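Local coordinates for protein extracellular ligand-binding receptor (Rhodopseudomonas palustris, PDB 4EYQ) that binds small aromatic acids such as caffeic acid and 4-hydroxyphenylpyruvic acid, and probably presents them to a membrane transporter for uptake, at residues Ile25-Ala30 with Ala284-Asp289; Ser112-Gln117 with Asp339-Asp344; Ile141-Ser146 with Val196-Thr201. All blocks are in the same frame, centred on the assembly; numbering follows the deposited sequence. Where two conformers were deposited one is given.

Interaction 1: Ile25-Ala30 with Ala284-Asp289. With ENO (3-(4-hydroxy-phenyl)pyruvic acid), chain B; DHC (caffeic acid), chain C.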
loop_
_atom_site.group_PDB
_atom_site.type_symbol
_atom_site.label_atom_id
_atom_site.label_comp_id
_atom_site.label_asym_id
_atom_site.label_seq_id
_atom_site.Cartn_x
_atom_site.Cartn_y
_atom_site.Cartn_z
ATOM N N ILE A 25 -4.329 -10.129 -5.033
ATOM C CA ILE A 25 -5.646 -10.660 -5.364
ATOM C C ILE A 25 -6.775 -9.633 -5.154
ATOM O O ILE A 25 -7.573 -9.417 -6.091
ATOM C CB ILE A 25 -5.898 -12.051 -4.732
ATOM C CG1 ILE A 25 -5.025 -13.084 -5.478
ATOM C CG2 ILE A 25 -7.381 -12.462 -4.790
ATOM C CD1 ILE A 25 -4.950 -14.456 -4.816
ATOM N N PRO A 26 -6.839 -8.978 -3.951
ATOM C CA PRO A 26 -7.885 -7.946 -3.786
ATOM C C PRO A 26 -7.663 -6.742 -4.687
ATOM O O PRO A 26 -8.615 -6.147 -5.121
ATOM C CB PRO A 26 -7.764 -7.531 -2.309
ATOM C CG PRO A 26 -7.102 -8.683 -1.660
ATOM C CD PRO A 26 -6.112 -9.177 -2.687
ATOM N N GLU A 27 -6.413 -6.391 -4.979
ATOM C CA GLU A 27 -6.163 -5.353 -5.967
ATOM C C GLU A 27 -6.747 -5.680 -7.360
ATOM O O GLU A 27 -7.378 -4.821 -7.972
ATOM C CB GLU A 27 -4.682 -4.969 -6.017
ATOM C CG GLU A 27 -4.271 -4.368 -4.696
ATOM C CD GLU A 27 -2.777 -4.261 -4.477
ATOM O OE1 GLU A 27 -1.981 -4.807 -5.275
ATOM O OE2 GLU A 27 -2.417 -3.635 -3.458
ATOM N N ARG A 28 -6.581 -6.920 -7.827
ATOM C CA ARG A 28 -7.169 -7.345 -9.084
ATOM C C ARG A 28 -8.700 -7.430 -8.934
ATOM O O ARG A 28 -9.441 -7.003 -9.818
ATOM C CB ARG A 28 -6.584 -8.715 -9.503
ATOM C CG ARG A 28 -7.074 -9.216 -10.856
ATOM C CD ARG A 28 -7.016 -10.716 -10.947
ATOM N NE ARG A 28 -7.787 -11.311 -9.865
ATOM C CZ ARG A 28 -7.602 -12.540 -9.387
ATOM N NH1 ARG A 28 -6.665 -13.341 -9.902
ATOM N NH2 ARG A 28 -8.363 -12.967 -8.390
ATOM N N ASN A 29 -9.190 -7.972 -7.824
ATOM C CA ASN A 29 -10.645 -8.078 -7.651
ATOM C C ASN A 29 -11.324 -6.706 -7.683
ATOM O O ASN A 29 -12.419 -6.561 -8.207
ATOM C CB ASN A 29 -11.015 -8.801 -6.342
ATOM C CG ASN A 29 -10.600 -10.255 -6.332
ATOM O OD1 ASN A 29 -10.234 -10.809 -7.363
ATOM N ND2 ASN A 29 -10.663 -10.886 -5.159
ATOM N N ALA A 30 -10.672 -5.695 -7.126
ATOM C CA ALA A 30 -11.288 -4.358 -7.006
ATOM C C ALA A 30 -11.489 -3.694 -8.380
ATOM O O ALA A 30 -12.347 -2.802 -8.517
ATOM C CB ALA A 30 -10.455 -3.454 -6.090
ATOM N N ALA A 284 -7.372 -3.556 -1.739
ATOM C CA ALA A 284 -8.472 -3.192 -2.614
ATOM C C ALA A 284 -8.632 -1.652 -2.699
ATOM O O ALA A 284 -8.847 -1.101 -3.774
ATOM C CB ALA A 284 -9.766 -3.841 -2.122
ATOM N N GLY A 285 -8.520 -0.958 -1.561
ATOM C CA GLY A 285 -8.515 0.518 -1.550
ATOM C C GLY A 285 -7.543 1.164 -2.542
ATOM O O GLY A 285 -7.911 2.102 -3.256
ATOM N N HIS A 286 -6.311 0.659 -2.618
ATOM C CA HIS A 286 -5.320 1.243 -3.525
ATOM C C HIS A 286 -5.625 1.123 -5.011
ATOM O O HIS A 286 -5.413 2.089 -5.770
ATOM C CB HIS A 286 -3.914 0.718 -3.258
ATOM C CG HIS A 286 -3.444 0.926 -1.849
ATOM N ND1 HIS A 286 -3.650 2.081 -1.173
ATOM C CD2 HIS A 286 -2.771 0.077 -0.978
ATOM C CE1 HIS A 286 -3.120 1.974 0.060
ATOM N NE2 HIS A 286 -2.586 0.755 0.181
ATOM N N SER A 287 -6.104 -0.030 -5.471
ATOM C CA SER A 287 -6.352 -0.086 -6.895
ATOM C C SER A 287 -7.589 0.701 -7.286
ATOM O O SER A 287 -7.597 1.332 -8.353
ATOM C CB SER A 287 -6.297 -1.502 -7.488
ATOM O OG SER A 287 -7.440 -2.232 -7.210
ATOM N N PHE A 288 -8.604 0.688 -6.409
ATOM C CA PHE A 288 -9.777 1.523 -6.597
ATOM C C PHE A 288 -9.392 3.021 -6.608
ATOM O O PHE A 288 -9.881 3.823 -7.451
ATOM C CB PHE A 288 -10.761 1.217 -5.464
ATOM C CG PHE A 288 -12.048 1.972 -5.526
ATOM C CD1 PHE A 288 -13.153 1.446 -6.196
ATOM C CD2 PHE A 288 -12.195 3.168 -4.820
ATOM C CE1 PHE A 288 -14.385 2.124 -6.184
ATOM C CE2 PHE A 288 -13.409 3.867 -4.814
ATOM C CZ PHE A 288 -14.510 3.342 -5.504
ATOM N N ASP A 289 -8.517 3.414 -5.690
ATOM C CA ASP A 289 -8.143 4.829 -5.641
ATOM C C ASP A 289 -7.310 5.265 -6.857
ATOM O O ASP A 289 -7.408 6.415 -7.289
ATOM C CB ASP A 289 -7.368 5.133 -4.372
ATOM C CG ASP A 289 -8.238 5.020 -3.126
ATOM O OD1 ASP A 289 -9.480 4.861 -3.266
ATOM O OD2 ASP A 289 -7.677 5.116 -2.014
HETATM O O4 ENO B . 4.892 -2.684 0.161
HETATM C C9 ENO B . 1.277 -2.946 0.313
HETATM C C8 ENO B . 0.313 -1.957 0.406
HETATM C C7 ENO B . 0.348 -1.053 1.461
HETATM C C6 ENO B . 1.345 -1.109 2.433
HETATM C C5 ENO B . 2.304 -2.116 2.329
HETATM C C4 ENO B . 2.280 -3.029 1.271
HETATM O O3 ENO B . -0.610 -0.095 1.511
HETATM C C3 ENO B . 3.310 -4.146 1.170
HETATM C C2 ENO B . 4.671 -3.776 0.652
HETATM C C1 ENO B . 5.733 -4.783 0.748
HETATM O O2 ENO B . 6.888 -4.480 0.386
HETATM O O1 ENO B . 5.477 -5.927 1.203
HETATM C C1 DHC C . 5.765 -4.820 1.037
HETATM O O1 DHC C . 5.557 -5.982 1.469
HETATM C C2 DHC C . 4.802 -3.726 1.311
HETATM C C3 DHC C . 3.507 -3.950 1.216
HETATM C "C1'" DHC C . 2.505 -2.884 1.475
HETATM C "C2'" DHC C . 1.454 -2.788 0.582
HETATM C "C3'" DHC C . 0.482 -1.828 0.775
HETATM C "C4'" DHC C . 0.583 -0.904 1.936
HETATM C "C5'" DHC C . 1.659 -1.012 2.806
HETATM C "C6'" DHC C . 2.609 -2.007 2.567
HETATM O "O4'" DHC C . -0.368 0.048 2.134
HETATM O "O3'" DHC C . -0.540 -1.761 -0.111
HETATM O O2 DHC C . 6.786 -4.550 0.371
#
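The wall of the ligand pocket that meets the phenolic end of the bound acid rests on the helical segments 25-30 and 284-289, which join through Ser-287 on Glu-27 and through Ala-284 on Pro-26 and Ala-30. The single hydrogen bond between them runs from Ser-287 OG to the backbone carbonyl Glu-27 O, 2.7 Å long. The hydroxyl lies in the carbonyl plane on a lone pair, with a C=O...donor angle of 123°. Setting OG between its own backbone N and carbonyl carbon (chi1 77°) aims it at the facing helix, where OG also touches Ala-30 CB at 3.4 Å. Next to this polar tie the packing is made by small groups: Ala-284 CB sits 4.0 Å from Ala-30 CB and 4.2 Å from Pro-26 CB. Such short side chains let the two local axes approach to 7.6 Å, crossing at -39°. In the type I periplasmic binding protein fold to which this topology corresponds, the chain comes back late to its first lobe, and here helix 282-301 is laid against helix 21-30 in that way. Glu-27 extends its chain along the interface toward the pocket; its OE1 is bonded to Ser-77 OG, while OE2 stays 5.7 Å from His-286 NE2. His-286 reaches the ligand itself: its NE2 donates to caffeic acid O4' at 3.0 Å and, with 3-(4-hydroxyphenyl)pyruvic acid in the same place, to that ligand's phenol O3. Caffeic acid O3' lies at the imidazole edge, near the ring plane, beside CD2. A leucine in place of His-286 would probably leave the phenolic oxygen without this N-H donor and take away the flat edge against which the catechol is set. Pro-116 and Gln-117 touch the same imidazole, and side chains of helix 261-275 touch Pro-26 and Phe-288.

Interaction 2: Ser112-Gln117 with Asp339-Asp344. With ENO (3-(4-hydroxy-phenyl)pyruvic acid), chain B; DHC (caffeic acid), chain C.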
loop_
_atom_site.group_PDB
_atom_site.type_symbol
_atom_site.label_atom_id
_atom_site.label_comp_id
_atom_site.label_asym_id
_atom_site.label_seq_id
_atom_site.Cartn_x
_atom_site.Cartn_y
_atom_site.Cartn_z
ATOM N N SER A 112 6.215 8.774 -11.443
ATOM C CA SER A 112 5.506 7.897 -10.471
ATOM C C SER A 112 4.769 8.702 -9.398
ATOM O O SER A 112 5.333 9.647 -8.847
ATOM C CB SER A 112 6.516 6.988 -9.744
ATOM O OG SER A 112 7.115 6.007 -10.581
ATOM N N VAL A 113 3.528 8.331 -9.091
ATOM C CA VAL A 113 2.884 8.752 -7.822
ATOM C C VAL A 113 2.515 7.468 -7.031
ATOM O O VAL A 113 2.491 6.368 -7.613
ATOM C CB VAL A 113 1.642 9.642 -8.041
ATOM C CG1 VAL A 113 2.058 10.988 -8.638
ATOM C CG2 VAL A 113 0.615 8.930 -8.926
ATOM N N VAL A 114 2.236 7.606 -5.718
ATOM C CA VAL A 114 2.131 6.431 -4.829
ATOM C C VAL A 114 0.783 6.412 -4.112
ATOM O O VAL A 114 0.401 7.394 -3.491
ATOM C CB VAL A 114 3.256 6.415 -3.765
ATOM C CG1 VAL A 114 3.246 5.102 -2.982
ATOM C CG2 VAL A 114 4.610 6.675 -4.398
HETATM N N MSE A 115 0.060 5.316 -4.200
HETATM C CA MSE A 115 -1.238 5.277 -3.533
HETATM C C MSE A 115 -1.081 4.988 -2.018
HETATM O O MSE A 115 -1.652 5.743 -1.203
HETATM C CB MSE A 115 -2.180 4.242 -4.171
HETATM C CG MSE A 115 -2.692 4.604 -5.600
HETATM SE SE MSE A 115 -3.745 6.227 -5.656
HETATM C CE MSE A 115 -2.322 7.375 -6.083
ATOM N N PRO A 116 -0.325 3.909 -1.637
ATOM C CA PRO A 116 -0.201 3.620 -0.201
ATOM C C PRO A 116 0.389 4.786 0.626
ATOM O O PRO A 116 1.227 5.554 0.110
ATOM C CB PRO A 116 0.748 2.407 -0.147
ATOM C CG PRO A 116 0.603 1.742 -1.477
ATOM C CD PRO A 116 0.371 2.878 -2.456
ATOM N N GLN A 117 -0.033 4.890 1.896
ATOM C CA GLN A 117 0.464 5.949 2.817
ATOM C C GLN A 117 1.977 5.901 3.020
ATOM O O GLN A 117 2.514 4.808 3.099
ATOM C CB GLN A 117 -0.234 5.819 4.147
ATOM C CG GLN A 117 -1.734 6.128 4.012
ATOM C CD GLN A 117 -2.616 4.927 3.605
ATOM O OE1 GLN A 117 -2.119 3.833 3.336
ATOM N NE2 GLN A 117 -3.957 5.136 3.579
ATOM N N ASP A 339 6.460 16.030 -3.812
ATOM C CA ASP A 339 5.657 15.135 -2.976
ATOM C C ASP A 339 4.845 14.208 -3.863
ATOM O O ASP A 339 3.828 14.620 -4.451
ATOM C CB ASP A 339 4.735 15.941 -2.054
ATOM C CG ASP A 339 3.974 15.081 -1.091
ATOM O OD1 ASP A 339 4.140 13.847 -1.050
ATOM O OD2 ASP A 339 3.169 15.670 -0.363
ATOM N N ARG A 340 5.281 12.945 -3.933
ATOM C CA ARG A 340 4.666 11.976 -4.840
ATOM C C ARG A 340 3.724 11.037 -4.128
ATOM O O ARG A 340 3.197 10.100 -4.755
ATOM C CB ARG A 340 5.735 11.219 -5.646
ATOM C CG ARG A 340 6.714 12.167 -6.341
ATOM C CD ARG A 340 5.988 13.131 -7.262
ATOM N NE ARG A 340 5.491 12.478 -8.477
ATOM C CZ ARG A 340 4.730 13.088 -9.389
ATOM N NH1 ARG A 340 4.357 14.367 -9.207
ATOM N NH2 ARG A 340 4.339 12.434 -10.479
ATOM N N TYR A 341 3.507 11.260 -2.830
ATOM C CA TYR A 341 2.506 10.501 -2.098
ATOM C C TYR A 341 1.274 11.385 -1.935
ATOM O O TYR A 341 0.167 10.926 -2.163
ATOM C CB TYR A 341 3.007 10.021 -0.722
ATOM C CG TYR A 341 3.919 8.794 -0.709
ATOM C CD1 TYR A 341 5.259 8.890 -1.116
ATOM C CD2 TYR A 341 3.465 7.560 -0.247
ATOM C CE1 TYR A 341 6.101 7.792 -1.065
ATOM C CE2 TYR A 341 4.302 6.463 -0.179
ATOM C CZ TYR A 341 5.620 6.578 -0.596
ATOM O OH TYR A 341 6.454 5.492 -0.546
ATOM N N GLY A 342 1.469 12.647 -1.541
ATOM C CA GLY A 342 0.391 13.627 -1.579
ATOM C C GLY A 342 -0.663 13.464 -0.513
ATOM O O GLY A 342 -1.784 13.939 -0.693
ATOM N N LEU A 343 -0.322 12.826 0.612
ATOM C CA LEU A 343 -1.362 12.507 1.615
ATOM C C LEU A 343 -1.156 13.240 2.930
ATOM O O LEU A 343 -0.054 13.710 3.218
ATOM C CB LEU A 343 -1.438 10.995 1.842
ATOM C CG LEU A 343 -2.094 10.213 0.724
ATOM C CD1 LEU A 343 -1.880 8.714 0.967
ATOM C CD2 LEU A 343 -3.599 10.547 0.620
ATOM N N ASP A 344 -2.226 13.360 3.719
ATOM C CA ASP A 344 -2.122 14.005 5.042
ATOM C C ASP A 344 -2.817 13.133 6.138
ATOM O O ASP A 344 -3.044 11.934 5.919
ATOM C CB ASP A 344 -2.598 15.498 4.988
ATOM C CG ASP A 344 -4.095 15.637 4.622
ATOM O OD1 ASP A 344 -4.860 14.662 4.801
ATOM O OD2 ASP A 344 -4.510 16.733 4.166
HETATM O O4 ENO B . 4.892 -2.684 0.161
HETATM C C9 ENO B . 1.277 -2.946 0.313
HETATM C C8 ENO B . 0.313 -1.957 0.406
HETATM C C7 ENO B . 0.348 -1.053 1.461
HETATM C C6 ENO B . 1.345 -1.109 2.433
HETATM C C5 ENO B . 2.304 -2.116 2.329
HETATM C C4 ENO B . 2.280 -3.029 1.271
HETATM O O3 ENO B . -0.610 -0.095 1.511
HETATM C C3 ENO B . 3.310 -4.146 1.170
HETATM C C2 ENO B . 4.671 -3.776 0.652
HETATM C C1 ENO B . 5.733 -4.783 0.748
HETATM O O2 ENO B . 6.888 -4.480 0.386
HETATM O O1 ENO B . 5.477 -5.927 1.203
HETATM C C1 DHC C . 5.765 -4.820 1.037
HETATM O O1 DHC C . 5.557 -5.982 1.469
HETATM C C2 DHC C . 4.802 -3.726 1.311
HETATM C C3 DHC C . 3.507 -3.950 1.216
HETATM C "C1'" DHC C . 2.505 -2.884 1.475
HETATM C "C2'" DHC C . 1.454 -2.788 0.582
HETATM C "C3'" DHC C . 0.482 -1.828 0.775
HETATM C "C4'" DHC C . 0.583 -0.904 1.936
HETATM C "C5'" DHC C . 1.659 -1.012 2.806
HETATM C "C6'" DHC C . 2.609 -2.007 2.567
HETATM O "O4'" DHC C . -0.368 0.048 2.134
HETATM O "O3'" DHC C . -0.540 -1.761 -0.111
HETATM O O2 DHC C . 6.786 -4.550 0.371
#
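Arg-340 and Ser-112 provide the main side-chain hydrogen bond between the loop 339-344 and the segment 112-117: Arg-340 NE donates to the backbone Ser-112 O at 2.9 Å with an N-H...O angle of 153°. The arginine folds back to get there, bent at chi2 (-57°) and chi3 (-73°), and its NH2 adds a weak bond to the same oxygen, which thus receives two donors from one guanidinium. NH1 turns elsewhere, to Thr-336 O. The backbones are joined by Val-114 N, which donates to Arg-340 O at 2.8 Å. Within the loop, Asp-339 OD1 accepts from both Tyr-341 N and Gly-342 N, which approach from one face of the carboxylate; the first bond closes an Asx turn and the two together an Asx motif, which probably helps to set the bend.

Van der Waals packing makes up much of the rest. Val-113 CG1 lies 3.2 Å above the guanidinium plane of Arg-340, offset toward its rim. Val-114 points its side chain at the loop, and in the conformer of Tyr-341 described, one of two modelled, Val-114 CB stands 3.7 Å from the centroid of the Tyr-341 ring, a CH-pi contact over the face. The hydroxyl of that ring is bonded to Leu-102 O. Further along, Leu-343 CD1 packs on Gln-117 CG at 4.0 Å and against Met-115 O, while the Gln-117 amide turns away to Gln-282.

Strand 112-114 is one of the two edge strands of the first lobe's sheet: Val-113 bonds by its backbone to strand 96-98 on one side, and the loop lines the other. Beyond Gln-117 the chain enters helix 119-132 of the second lobe, and the loop leads to strand 349-354 there, so these two crossovers run together in what is probably the hinge, with Met-115 and Pro-116 against helix 282-301.

Interaction 3: Ile141-Ser146 with Val196-Thr201. With DHC (caffeic acid), chain C; ENO (3-(4-hydroxy-phenyl)pyruvic acid), chain B.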
loop_
_atom_site.group_PDB
_atom_site.type_symbol
_atom_site.label_atom_id
_atom_site.label_comp_id
_atom_site.label_asym_id
_atom_site.label_seq_id
_atom_site.Cartn_x
_atom_site.Cartn_y
_atom_site.Cartn_z
ATOM N N ILE A 141 11.306 -6.581 13.962
ATOM C CA ILE A 141 11.532 -7.720 13.060
ATOM C C ILE A 141 10.847 -7.404 11.715
ATOM O O ILE A 141 9.621 -7.185 11.661
ATOM C CB ILE A 141 11.105 -9.089 13.676
ATOM C CG1 ILE A 141 11.321 -10.206 12.639
ATOM C CG2 ILE A 141 9.639 -9.069 14.154
ATOM C CD1 ILE A 141 11.096 -11.625 13.140
ATOM N N GLY A 142 11.642 -7.297 10.644
ATOM C CA GLY A 142 11.071 -6.963 9.311
ATOM C C GLY A 142 11.798 -7.644 8.173
ATOM O O GLY A 142 12.798 -8.312 8.424
ATOM N N TYR A 143 11.290 -7.486 6.935
ATOM C CA TYR A 143 11.921 -8.054 5.729
ATOM C C TYR A 143 13.362 -7.542 5.571
ATOM O O TYR A 143 13.676 -6.402 5.912
ATOM C CB TYR A 143 11.128 -7.691 4.458
ATOM C CG TYR A 143 9.693 -8.225 4.374
ATOM C CD1 TYR A 143 9.361 -9.500 4.846
ATOM C CD2 TYR A 143 8.674 -7.461 3.805
ATOM C CE1 TYR A 143 8.064 -9.986 4.759
ATOM C CE2 TYR A 143 7.354 -7.936 3.716
ATOM C CZ TYR A 143 7.056 -9.201 4.180
ATOM O OH TYR A 143 5.765 -9.696 4.100
ATOM N N SER A 144 14.254 -8.391 5.078
ATOM C CA SER A 144 15.591 -7.935 4.675
ATOM C C SER A 144 15.570 -7.366 3.247
ATOM O O SER A 144 16.342 -7.789 2.375
ATOM C CB SER A 144 16.588 -9.079 4.760
ATOM O OG SER A 144 16.017 -10.233 4.177
ATOM N N ASP A 145 14.679 -6.412 3.012
ATOM C CA ASP A 145 14.652 -5.676 1.749
ATOM C C ASP A 145 14.159 -4.238 1.993
ATOM O O ASP A 145 13.985 -3.820 3.158
ATOM C CB ASP A 145 13.860 -6.415 0.652
ATOM C CG ASP A 145 12.383 -6.655 1.006
ATOM O OD1 ASP A 145 11.683 -5.759 1.540
ATOM O OD2 ASP A 145 11.899 -7.766 0.698
ATOM N N SER A 146 13.950 -3.493 0.910
ATOM C CA SER A 146 13.655 -2.085 1.013
ATOM C C SER A 146 12.380 -1.762 1.820
ATOM O O SER A 146 12.342 -0.724 2.461
ATOM C CB SER A 146 13.664 -1.400 -0.371
ATOM O OG SER A 146 12.783 -2.051 -1.258
ATOM N N VAL A 196 6.619 -5.119 13.884
ATOM C CA VAL A 196 6.825 -6.058 12.771
ATOM C C VAL A 196 6.749 -5.268 11.454
ATOM O O VAL A 196 5.750 -4.606 11.205
ATOM C CB VAL A 196 5.726 -7.162 12.781
ATOM C CG1 VAL A 196 5.868 -8.079 11.567
ATOM C CG2 VAL A 196 5.785 -7.961 14.075
ATOM N N GLY A 197 7.802 -5.304 10.634
ATOM C CA GLY A 197 7.784 -4.676 9.276
ATOM C C GLY A 197 7.585 -5.712 8.158
ATOM O O GLY A 197 8.555 -6.211 7.552
ATOM N N ALA A 198 6.324 -6.062 7.876
ATOM C CA ALA A 198 6.048 -7.105 6.887
ATOM C C ALA A 198 4.669 -6.847 6.338
ATOM O O ALA A 198 4.139 -5.749 6.531
ATOM C CB ALA A 198 6.144 -8.492 7.527
ATOM N N SER A 199 4.089 -7.807 5.618
ATOM C CA SER A 199 2.789 -7.572 4.977
ATOM C C SER A 199 2.066 -8.884 4.736
ATOM O O SER A 199 2.686 -9.957 4.808
ATOM C CB SER A 199 2.987 -6.851 3.634
ATOM O OG SER A 199 3.991 -7.491 2.852
ATOM N N GLY A 200 0.759 -8.775 4.459
ATOM C CA GLY A 200 -0.106 -9.904 4.108
ATOM C C GLY A 200 0.011 -11.065 5.062
ATOM O O GLY A 200 0.058 -10.866 6.283
ATOM N N THR A 201 0.096 -12.280 4.522
ATOM C CA THR A 201 0.159 -13.474 5.393
ATOM C C THR A 201 1.510 -13.613 6.098
ATOM O O THR A 201 1.579 -14.108 7.228
ATOM C CB THR A 201 -0.202 -14.748 4.626
ATOM O OG1 THR A 201 0.568 -14.779 3.438
ATOM C CG2 THR A 201 -1.674 -14.732 4.237
HETATM C C1 DHC C . 5.765 -4.820 1.037
HETATM O O1 DHC C . 5.557 -5.982 1.469
HETATM C C2 DHC C . 4.802 -3.726 1.311
HETATM C C3 DHC C . 3.507 -3.950 1.216
HETATM C "C1'" DHC C . 2.505 -2.884 1.475
HETATM C "C2'" DHC C . 1.454 -2.788 0.582
HETATM C "C3'" DHC C . 0.482 -1.828 0.775
HETATM C "C4'" DHC C . 0.583 -0.904 1.936
HETATM C "C5'" DHC C . 1.659 -1.012 2.806
HETATM C "C6'" DHC C . 2.609 -2.007 2.567
HETATM O "O4'" DHC C . -0.368 0.048 2.134
HETATM O "O3'" DHC C . -0.540 -1.761 -0.111
HETATM O O2 DHC C . 6.786 -4.550 0.371
HETATM O O4 ENO B . 4.892 -2.684 0.161
HETATM C C9 ENO B . 1.277 -2.946 0.313
HETATM C C8 ENO B . 0.313 -1.957 0.406
HETATM C C7 ENO B . 0.348 -1.053 1.461
HETATM C C6 ENO B . 1.345 -1.109 2.433
HETATM C C5 ENO B . 2.304 -2.116 2.329
HETATM C C4 ENO B . 2.280 -3.029 1.271
HETATM O O3 ENO B . -0.610 -0.095 1.511
HETATM C C3 ENO B . 3.310 -4.146 1.170
HETATM C C2 ENO B . 4.671 -3.776 0.652
HETATM C C1 ENO B . 5.733 -4.783 0.748
HETATM O O2 ENO B . 6.888 -4.480 0.386
HETATM O O1 ENO B . 5.477 -5.927 1.203
#
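Tyr-143 uses its phenol oxygen as a backbone acceptor: Ser-199 N donates to Tyr-143 OH at 2.9 Å, carrying the pairing of 141-146 and 196-201 past the end of their strands. With CG beside its backbone N (chi1 -63°), the ring lies across 196-201. Ala-198 CA sits over one ring face, 3.8 Å from the centroid in a CH-pi contact, and Ala-198 CB presses on CZ at 3.5 Å. Ser-199 OG lies at the ring's edge, in its plane, and stands 2.6 Å from the carboxylate oxygen O1 of caffeic acid; the bond from Ser-199 N to the phenol oxygen probably helps to hold this serine where it faces the ligand.

Behind the ring the strands pair in parallel. Gly-197 N donates to Ile-141 O at 2.8 Å and Tyr-143 N to Gly-197 O at 3.1 Å. Gly-142 and Gly-197 bring their CA atoms within 4.0 Å, a spacing at which a side chain on Gly-142 would crowd Gly-197 O. On the other face of the sheet, Ile-141 and Val-196 lie side by side. A ligand carboxylate received at the C-terminal ends of adjacent parallel strands, 137-143 and 193-197, fits the Rossmann-like second lobe of a type I periplasmic binding protein.

How the interactions relate
Each of the three contacts supplies part of the wall of one pocket, whose two ligands overlap and are probably alternative occupants. Interactions 1 and 2, their centres about 16 Å apart, meet at its phenolic end, where His-286 CE1 packs on Pro-116 CA at 3.4 Å, and again farther from the ligand, where atom SE of Met-115, built as selenomethionine, lies 3.9 Å from Asp-289 C. Interaction 3 belongs to the other lobe and serves the carboxylate end. Its centre is about 21 Å from that of interaction 1 and about 20 Å from that of interaction 2, with nearest atoms about 9 Å away in each case. The ligand spans this gap, linking the lobes, while the crossovers of interaction 2 join them covalently.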